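Local coordinates for protein 2-dehydropantoate 2-reductase (Porphyromonas gingivalis, PDB 2QYT) that probably catalyses the NADPH-dependent reduction of ketopantoate to (R)-pantoate, a step on the way to pantothenate, at residues Lys200-Ile205 with Gly288-Glu293; Lys10-Gly15 with Arg104-Gln109; Trp42-Arg45 with Ala51-Ala54. All coordinates share one frame; numbering follows the deposited sequence.

How the interactions relate
Interactions 2 and 3 belong to the Rossmann-type nucleotide-binding part of the chain, interaction 1 to the helical C-terminal part, on the opposite side of the chain's centre. Strands 9-14 and 38-43, used by interactions 2 and 3, are neighbours in one parallel sheet: Val13 O lies 2.8 Å from Ile43 N, a probable hydrogen bond, and the two contact centres are about 16 Å apart. Along the chain, interaction 3 is nested inside the loop that interaction 2 closes, and interaction 1 follows both. Interaction 1 touches neither: its nearest atoms are about 15 Å from interaction 2 and about 19 Å from interaction 3, whereas the sheet joins those two directly.

Interaction 1. Residues Lys200-Ile205 with Gly288-Glu293; sequences KKFMMI and GYVVRE
Tyr289 O accepts the amide of Glu293 at 2.8 Å, the shortest backbone bond within the two segments and an ordinary turn of helix 288-296, the helix whose Tyr289 and Val290 meet Phe202. The contact across to helix 194-215 is wholly apolar. Phe202 has CG anti to its own N (chi1 176°), which carries the ring toward helix 288-296, so that the far rim of the ring does the touching. Its CZ comes to 3.8 Å from Tyr289 CD2, and the same CD2 is 4.0 Å from Phe202 CE2. The two ring planes stand nearly perpendicular, at 85°, yet with centroids 5.6 Å apart and an oblique approach they form neither a stack nor an edge-to-face pair. Val290 comes in at the edge of the phenylalanine, near its plane, with CG2 4.0 Å from CE2. Helix against helix through such side chains is how the C-terminal domain of ketopantoate reductases is built, and helix 227-244 packs on the same group: Phe241 touches Phe202 and Leu240 touches Val290. One face of the Tyr289 ring is overlaid toward its rim by Glu293 CB, 4.1 Å above the plane. The phenol oxygen of Tyr289 has a hydrogen bond with Lys244 NZ, tying this ring to helix 227-244.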
loop_
_atom_site.group_PDB
_atom_site.type_symbol
_atom_site.label_atom_id
_atom_site.label_comp_id
_atom_site.label_asym_id
_atom_site.label_seq_id
_atom_site.Cartn_x
_atom_site.Cartn_y
_atom_site.Cartn_z
ATOM N N LYS A 200 -7.076 -4.852 8.889
ATOM C CA LYS A 200 -6.599 -6.231 8.917
ATOM C C LYS A 200 -5.124 -6.337 8.507
ATOM O O LYS A 200 -4.327 -6.952 9.222
ATOM C CB LYS A 200 -7.503 -7.160 8.084
ATOM C CG LYS A 200 -7.346 -8.646 8.378
ATOM C CD LYS A 200 -7.944 -9.501 7.253
ATOM C CE LYS A 200 -6.966 -9.697 6.073
ATOM N NZ LYS A 200 -7.590 -9.437 4.738
ATOM N N LYS A 201 -4.761 -5.695 7.390
ATOM C CA LYS A 201 -3.370 -5.624 6.945
ATOM C C LYS A 201 -2.463 -4.979 8.004
ATOM O O LYS A 201 -1.403 -5.523 8.326
ATOM C CB LYS A 201 -3.275 -4.845 5.621
ATOM C CG LYS A 201 -1.860 -4.545 5.133
ATOM C CD LYS A 201 -1.424 -5.498 4.054
ATOM C CE LYS A 201 0.091 -5.649 3.991
ATOM N NZ LYS A 201 0.640 -4.575 3.155
ATOM N N PHE A 202 -2.877 -3.829 8.532
ATOM C CA PHE A 202 -2.056 -3.069 9.476
ATOM C C PHE A 202 -1.809 -3.798 10.816
ATOM O O PHE A 202 -0.716 -3.759 11.362
ATOM C CB PHE A 202 -2.633 -1.663 9.741
ATOM C CG PHE A 202 -1.858 -0.900 10.780
ATOM C CD1 PHE A 202 -0.688 -0.200 10.421
ATOM C CD2 PHE A 202 -2.251 -0.926 12.116
ATOM C CE1 PHE A 202 0.059 0.491 11.361
ATOM C CE2 PHE A 202 -1.504 -0.265 13.082
ATOM C CZ PHE A 202 -0.351 0.453 12.708
HETATM N N MSE A 203 -2.846 -4.432 11.349
HETATM C CA MSE A 203 -2.742 -5.185 12.599
HETATM C C MSE A 203 -1.709 -6.317 12.492
HETATM O O MSE A 203 -0.839 -6.432 13.359
HETATM C CB MSE A 203 -4.104 -5.722 13.012
HETATM C CG MSE A 203 -5.066 -4.678 13.550
HETATM SE SE MSE A 203 -6.877 -5.423 13.810
HETATM C CE MSE A 203 -6.857 -6.770 12.412
HETATM N N MSE A 204 -1.782 -7.097 11.412
HETATM C CA MSE A 204 -0.841 -8.176 11.119
HETATM C C MSE A 204 0.614 -7.708 11.065
HETATM O O MSE A 204 1.508 -8.295 11.666
HETATM C CB MSE A 204 -1.188 -8.789 9.768
HETATM C CG MSE A 204 -2.470 -9.582 9.749
HETATM SE SE MSE A 204 -2.322 -11.212 10.789
HETATM C CE MSE A 204 -0.809 -12.031 9.840
ATOM N N ILE A 205 0.850 -6.645 10.306
ATOM C CA ILE A 205 2.207 -6.146 10.121
ATOM C C ILE A 205 2.673 -5.339 11.333
ATOM O O ILE A 205 3.849 -5.339 11.662
ATOM C CB ILE A 205 2.365 -5.365 8.810
ATOM C CG1 ILE A 205 3.773 -4.779 8.708
ATOM C CG2 ILE A 205 1.346 -4.269 8.727
ATOM C CD1 ILE A 205 4.064 -4.021 7.439
ATOM N N GLY A 288 4.656 2.987 17.022
ATOM C CA GLY A 288 4.383 4.295 17.607
ATOM C C GLY A 288 2.938 4.728 17.488
ATOM O O GLY A 288 2.361 5.259 18.440
ATOM N N TYR A 289 2.354 4.476 16.317
ATOM C CA TYR A 289 0.972 4.848 16.023
ATOM C C TYR A 289 0.023 4.280 17.065
ATOM O O TYR A 289 -0.768 5.035 17.666
ATOM C CB TYR A 289 0.553 4.360 14.626
ATOM C CG TYR A 289 -0.926 4.533 14.380
ATOM C CD1 TYR A 289 -1.461 5.792 14.063
ATOM C CD2 TYR A 289 -1.801 3.458 14.520
ATOM C CE1 TYR A 289 -2.833 5.963 13.866
ATOM C CE2 TYR A 289 -3.174 3.617 14.331
ATOM C CZ TYR A 289 -3.685 4.868 13.998
ATOM O OH TYR A 289 -5.044 5.008 13.804
ATOM N N VAL A 290 0.133 2.950 17.247
ATOM C CA VAL A 290 -0.643 2.137 18.188
ATOM C C VAL A 290 -0.607 2.695 19.621
ATOM O O VAL A 290 -1.662 2.990 20.202
ATOM C CB VAL A 290 -0.170 0.633 18.170
ATOM C CG1 VAL A 290 -1.193 -0.263 18.848
ATOM C CG2 VAL A 290 0.055 0.152 16.751
ATOM N N VAL A 291 0.596 2.892 20.171
ATOM C CA VAL A 291 0.759 3.505 21.495
ATOM C C VAL A 291 -0.007 4.842 21.635
ATOM O O VAL A 291 -0.719 5.092 22.625
ATOM C CB VAL A 291 2.277 3.716 21.829
ATOM C CG1 VAL A 291 2.467 4.596 23.077
ATOM C CG2 VAL A 291 2.994 2.364 21.992
ATOM N N ARG A 292 0.142 5.706 20.638
ATOM C CA ARG A 292 -0.441 7.018 20.729
ATOM C C ARG A 292 -1.941 7.049 20.503
ATOM O O ARG A 292 -2.655 7.809 21.163
ATOM C CB ARG A 292 0.297 7.981 19.825
ATOM C CG ARG A 292 1.565 8.502 20.479
ATOM C CD ARG A 292 2.224 9.574 19.636
ATOM N NE ARG A 292 3.584 9.162 19.298
ATOM C CZ ARG A 292 3.905 8.399 18.246
ATOM N NH1 ARG A 292 2.978 7.965 17.381
ATOM N NH2 ARG A 292 5.168 8.080 18.056
ATOM N N GLU A 293 -2.426 6.225 19.585
ATOM C CA GLU A 293 -3.862 6.109 19.363
ATOM C C GLU A 293 -4.625 5.645 20.622
ATOM O O GLU A 293 -5.655 6.247 20.984
ATOM C CB GLU A 293 -4.145 5.233 18.141
ATOM C CG GLU A 293 -5.416 5.563 17.390
ATOM C CD GLU A 293 -5.511 7.029 17.066
ATOM O OE1 GLU A 293 -4.483 7.629 16.665
ATOM O OE2 GLU A 293 -6.613 7.596 17.260
#

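Interaction 2. Residues Lys10-Gly15 with Arg104-Gln109; sequences KIAVFG and RPMIGQ
Strand 9-14 and the 3-10 turn at 104-106 have their closest CA atoms, those of Ala12 and Met106, 8.1 Å apart, and side chains alone bridge them. Met106, a selenomethionine, makes every contact from its side. Its CG lies anti to the carbonyl carbon (chi1 -61°) and the chain runs on extended to the selenium, which is laid against the methyl of Ala12: SE to CB is 3.7 Å. At the selenium the chain bends (chi3 -64°), turning the terminal methyl toward the next inward-facing residue of the strand, where CE comes to 4.2 Å from Phe14 CD1. That methyl approaches the ring obliquely. Ala12 and Phe14 point to the same side of the strand, while Val13 between them points to the other, as strand alternation requires. The turn presenting Met106 is closed by Ile107 N to Arg104 O at 2.9 Å. Ile87 of strand 86-89 and Pro78 and Val81 of helix 78-81 pack round Met106, and Phe14 also meets the ring of Phe89; all three touching residues are buried. The strand ends at Gly15, whose backbone angles would press any CB against the carbonyl oxygen of Phe14. A first strand inside a parallel sheet of order 3-2-1-4-5, running into what looks like a GxGxxG turn at Gly15, Gly17 and Gly20, is the hallmark of the Rossmann fold and consistent with NADP binding.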
loop_
_atom_site.group_PDB
_atom_site.type_symbol
_atom_site.label_atom_id
_atom_site.label_comp_id
_atom_site.label_asym_id
_atom_site.label_seq_id
_atom_site.Cartn_x
_atom_site.Cartn_y
_atom_site.Cartn_z
ATOM N N LYS A 10 -6.050 7.801 -17.957
ATOM C CA LYS A 10 -4.692 8.226 -17.651
ATOM C C LYS A 10 -4.436 7.835 -16.201
ATOM O O LYS A 10 -5.175 8.288 -15.296
ATOM C CB LYS A 10 -4.600 9.750 -17.824
ATOM C CG LYS A 10 -4.824 10.221 -19.278
ATOM C CD LYS A 10 -4.798 11.750 -19.317
ATOM C CE LYS A 10 -5.313 12.304 -20.643
ATOM N NZ LYS A 10 -4.959 13.788 -20.823
ATOM N N ILE A 11 -3.418 6.983 -15.981
ATOM C CA ILE A 11 -2.986 6.581 -14.659
ATOM C C ILE A 11 -1.534 6.976 -14.427
ATOM O O ILE A 11 -0.681 6.725 -15.280
ATOM C CB ILE A 11 -3.064 5.005 -14.501
ATOM C CG1 ILE A 11 -4.469 4.501 -14.800
ATOM C CG2 ILE A 11 -2.655 4.548 -13.088
ATOM C CD1 ILE A 11 -4.789 3.180 -14.080
ATOM N N ALA A 12 -1.231 7.560 -13.274
ATOM C CA ALA A 12 0.147 7.815 -12.889
ATOM C C ALA A 12 0.563 6.964 -11.687
ATOM O O ALA A 12 -0.245 6.704 -10.781
ATOM C CB ALA A 12 0.319 9.243 -12.585
ATOM N N VAL A 13 1.827 6.547 -11.678
ATOM C CA VAL A 13 2.379 5.837 -10.549
ATOM C C VAL A 13 3.454 6.705 -9.939
ATOM O O VAL A 13 4.455 6.959 -10.578
ATOM C CB VAL A 13 2.912 4.415 -10.923
ATOM C CG1 VAL A 13 3.256 3.632 -9.661
ATOM C CG2 VAL A 13 1.847 3.658 -11.647
ATOM N N PHE A 14 3.240 7.109 -8.683
ATOM C CA PHE A 14 4.158 7.966 -7.959
ATOM C C PHE A 14 4.971 7.107 -6.984
ATOM O O PHE A 14 4.470 6.689 -5.947
ATOM C CB PHE A 14 3.355 9.050 -7.202
ATOM C CG PHE A 14 4.222 10.106 -6.538
ATOM C CD1 PHE A 14 4.880 11.061 -7.300
ATOM C CD2 PHE A 14 4.357 10.147 -5.156
ATOM C CE1 PHE A 14 5.649 12.039 -6.723
ATOM C CE2 PHE A 14 5.155 11.113 -4.552
ATOM C CZ PHE A 14 5.801 12.072 -5.346
ATOM N N GLY A 15 6.230 6.856 -7.334
ATOM C CA GLY A 15 7.147 6.021 -6.557
ATOM C C GLY A 15 7.186 4.710 -7.302
ATOM O O GLY A 15 6.150 4.077 -7.464
ATOM N N ARG A 104 0.354 17.363 -6.689
ATOM C CA ARG A 104 -0.683 18.328 -7.096
ATOM C C ARG A 104 -0.751 18.639 -8.621
ATOM O O ARG A 104 -1.872 18.735 -9.193
ATOM C CB ARG A 104 -0.604 19.646 -6.293
ATOM C CG ARG A 104 -1.311 19.596 -4.933
ATOM C CD ARG A 104 -1.497 20.983 -4.316
ATOM N NE ARG A 104 -2.150 20.897 -2.999
ATOM C CZ ARG A 104 -3.466 20.775 -2.850
ATOM N NH1 ARG A 104 -3.998 20.716 -1.648
ATOM N NH2 ARG A 104 -4.254 20.698 -3.928
ATOM N N PRO A 105 0.406 18.818 -9.284
ATOM C CA PRO A 105 0.307 19.017 -10.744
ATOM C C PRO A 105 -0.384 17.884 -11.502
ATOM O O PRO A 105 -0.765 18.079 -12.637
ATOM C CB PRO A 105 1.773 19.176 -11.186
ATOM C CG PRO A 105 2.472 19.708 -10.006
ATOM C CD PRO A 105 1.799 18.940 -8.828
HETATM N N MSE A 106 -0.573 16.721 -10.884
HETATM C CA MSE A 106 -1.295 15.668 -11.546
HETATM C C MSE A 106 -2.769 15.586 -11.176
HETATM O O MSE A 106 -3.483 14.751 -11.703
HETATM C CB MSE A 106 -0.597 14.300 -11.354
HETATM C CG MSE A 106 0.834 14.306 -11.948
HETATM SE SE MSE A 106 1.703 12.608 -11.783
HETATM C CE MSE A 106 1.781 12.516 -9.804
ATOM N N ILE A 107 -3.221 16.441 -10.271
ATOM C CA ILE A 107 -4.567 16.316 -9.756
ATOM C C ILE A 107 -5.444 17.270 -10.528
ATOM O O ILE A 107 -5.193 18.491 -10.543
ATOM C CB ILE A 107 -4.632 16.609 -8.212
ATOM C CG1 ILE A 107 -3.883 15.514 -7.449
ATOM C CG2 ILE A 107 -6.077 16.739 -7.720
ATOM C CD1 ILE A 107 -3.750 15.815 -5.983
ATOM N N GLY A 108 -6.452 16.723 -11.202
ATOM C CA GLY A 108 -7.413 17.591 -11.856
ATOM C C GLY A 108 -8.765 17.232 -11.283
ATOM O O GLY A 108 -8.824 16.661 -10.179
ATOM N N GLN A 109 -9.811 17.523 -12.073
ATOM C CA GLN A 109 -11.238 17.352 -11.749
ATOM C C GLN A 109 -11.588 15.939 -11.390
ATOM O O GLN A 109 -12.142 15.694 -10.321
ATOM C CB GLN A 109 -12.157 17.829 -12.909
ATOM C CG GLN A 109 -13.460 16.966 -13.108
ATOM C CD GLN A 109 -14.568 17.585 -14.011
ATOM O OE1 GLN A 109 -14.299 18.311 -14.990
ATOM N NE2 GLN A 109 -15.827 17.261 -13.684
#

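Interaction 3. Residues Trp42-Arg45 with Ala51-Ala54; sequences WIAR and AIRA. With SO4 (sulfate ion), chain C.
Apolar contact joins Trp42, near the end of strand 38-43, and Ala44, just after it, to Ile52 of helix 46-55. The two branches of Ile52 divide the work. CG2, anti to the backbone N, comes to the edge of the indole, near its plane, 4.2 Å from Trp42 CZ3. The other branch runs out extended (chi2 176°) until CD1 is 4.4 Å from Ala44 CB. Val74 of the neighbouring strand and Leu16 touch both Trp42 and Ile52, and all three touching residues are buried.

Polar contact is with a sulfate, probably from the crystallisation liquor. Arg45 N donates to its O3 at 2.7 Å in a nearly straight bond, 168° at the hydrogen, and Leu16 N binds the same ion. Arg45 NE stays 3.9 Å from O4, which lies oblique to the guanidinium.

Van der Waals contacts with the ion come from Ala44 CB, 3.7 Å from O1, and from Arg45 CG, which a chi1 of 45° brings to 3.6 Å from O3. The grip on the ion therefore comes from backbone amides, with the arginine charge nearby probably adding to the pull. An anion held between the glycine-rich turn and the end of the second strand suggests a site suited to a phosphate of NADP.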
loop_
_atom_site.group_PDB
_atom_site.type_symbol
_atom_site.label_atom_id
_atom_site.label_comp_id
_atom_site.label_asym_id
_atom_site.label_seq_id
_atom_site.Cartn_x
_atom_site.Cartn_y
_atom_site.Cartn_z
ATOM N N TRP A 42 4.913 7.165 -15.056
ATOM C CA TRP A 42 5.669 6.793 -13.874
ATOM C C TRP A 42 6.473 7.946 -13.378
ATOM O O TRP A 42 7.085 8.666 -14.165
ATOM C CB TRP A 42 6.653 5.668 -14.203
ATOM C CG TRP A 42 6.014 4.396 -14.639
ATOM C CD1 TRP A 42 4.704 4.013 -14.463
ATOM C CD2 TRP A 42 6.656 3.314 -15.319
ATOM N NE1 TRP A 42 4.494 2.751 -15.007
ATOM C CE2 TRP A 42 5.666 2.314 -15.559
ATOM C CE3 TRP A 42 7.948 3.114 -15.797
ATOM C CZ2 TRP A 42 5.951 1.118 -16.229
ATOM C CZ3 TRP A 42 8.225 1.932 -16.466
ATOM C CH2 TRP A 42 7.237 0.948 -16.672
ATOM N N ILE A 43 6.484 8.140 -12.062
ATOM C CA ILE A 43 7.366 9.128 -11.490
ATOM C C ILE A 43 8.450 8.378 -10.765
ATOM O O ILE A 43 8.171 7.718 -9.813
ATOM C CB ILE A 43 6.641 10.090 -10.531
ATOM C CG1 ILE A 43 5.423 10.736 -11.238
ATOM C CG2 ILE A 43 7.645 11.100 -9.857
ATOM C CD1 ILE A 43 5.751 11.681 -12.480
ATOM N N ALA A 44 9.687 8.504 -11.216
ATOM C CA ALA A 44 10.801 7.773 -10.642
ATOM C C ALA A 44 11.909 8.765 -10.644
ATOM O O ALA A 44 11.794 9.784 -11.306
ATOM C CB ALA A 44 11.172 6.611 -11.508
ATOM N N ARG A 45 12.990 8.495 -9.908
ATOM C CA ARG A 45 14.092 9.442 -9.901
ATOM C C ARG A 45 15.453 8.827 -9.906
ATOM O O ARG A 45 15.608 7.592 -9.780
ATOM C CB ARG A 45 13.947 10.427 -8.743
ATOM C CG ARG A 45 13.565 9.834 -7.386
ATOM C CD ARG A 45 12.928 10.964 -6.563
ATOM N NE ARG A 45 11.472 10.806 -6.431
ATOM C CZ ARG A 45 10.516 11.539 -7.026
ATOM N NH1 ARG A 45 10.813 12.571 -7.844
ATOM N NH2 ARG A 45 9.234 11.255 -6.760
ATOM N N ALA A 51 18.161 4.409 -15.500
ATOM C CA ALA A 51 18.250 3.044 -16.009
ATOM C C ALA A 51 16.989 2.663 -16.803
ATOM O O ALA A 51 17.068 1.941 -17.799
ATOM C CB ALA A 51 18.440 2.066 -14.872
ATOM N N ILE A 52 15.833 3.102 -16.327
ATOM C CA ILE A 52 14.547 2.918 -17.026
ATOM C C ILE A 52 14.624 3.594 -18.392
ATOM O O ILE A 52 14.319 2.942 -19.379
ATOM C CB ILE A 52 13.389 3.471 -16.209
ATOM C CG1 ILE A 52 13.249 2.628 -14.928
ATOM C CG2 ILE A 52 12.075 3.468 -16.988
ATOM C CD1 ILE A 52 12.211 3.132 -13.997
ATOM N N ARG A 53 15.101 4.845 -18.455
ATOM C CA ARG A 53 15.127 5.548 -19.752
ATOM C C ARG A 53 16.086 4.861 -20.722
ATOM O O ARG A 53 15.821 4.810 -21.922
ATOM C CB ARG A 53 15.414 7.078 -19.633
ATOM C CG ARG A 53 14.424 7.791 -18.678
ATOM C CD ARG A 53 13.808 9.139 -19.110
ATOM N NE ARG A 53 14.419 10.244 -18.395
ATOM C CZ ARG A 53 13.836 11.371 -17.976
ATOM N NH1 ARG A 53 12.550 11.663 -18.174
ATOM N NH2 ARG A 53 14.604 12.234 -17.337
ATOM N N ALA A 54 17.214 4.377 -20.213
ATOM C CA ALA A 54 18.207 3.707 -21.052
ATOM C C ALA A 54 17.718 2.346 -21.585
ATOM O O ALA A 54 17.994 1.988 -22.743
ATOM C CB ALA A 54 19.541 3.555 -20.289
HETATM S S SO4 C . 11.823 5.867 -7.364
HETATM O O1 SO4 C . 10.846 5.147 -8.156
HETATM O O2 SO4 C . 12.359 4.895 -6.407
HETATM O O3 SO4 C . 12.919 6.375 -8.185
HETATM O O4 SO4 C . 11.107 6.951 -6.661
#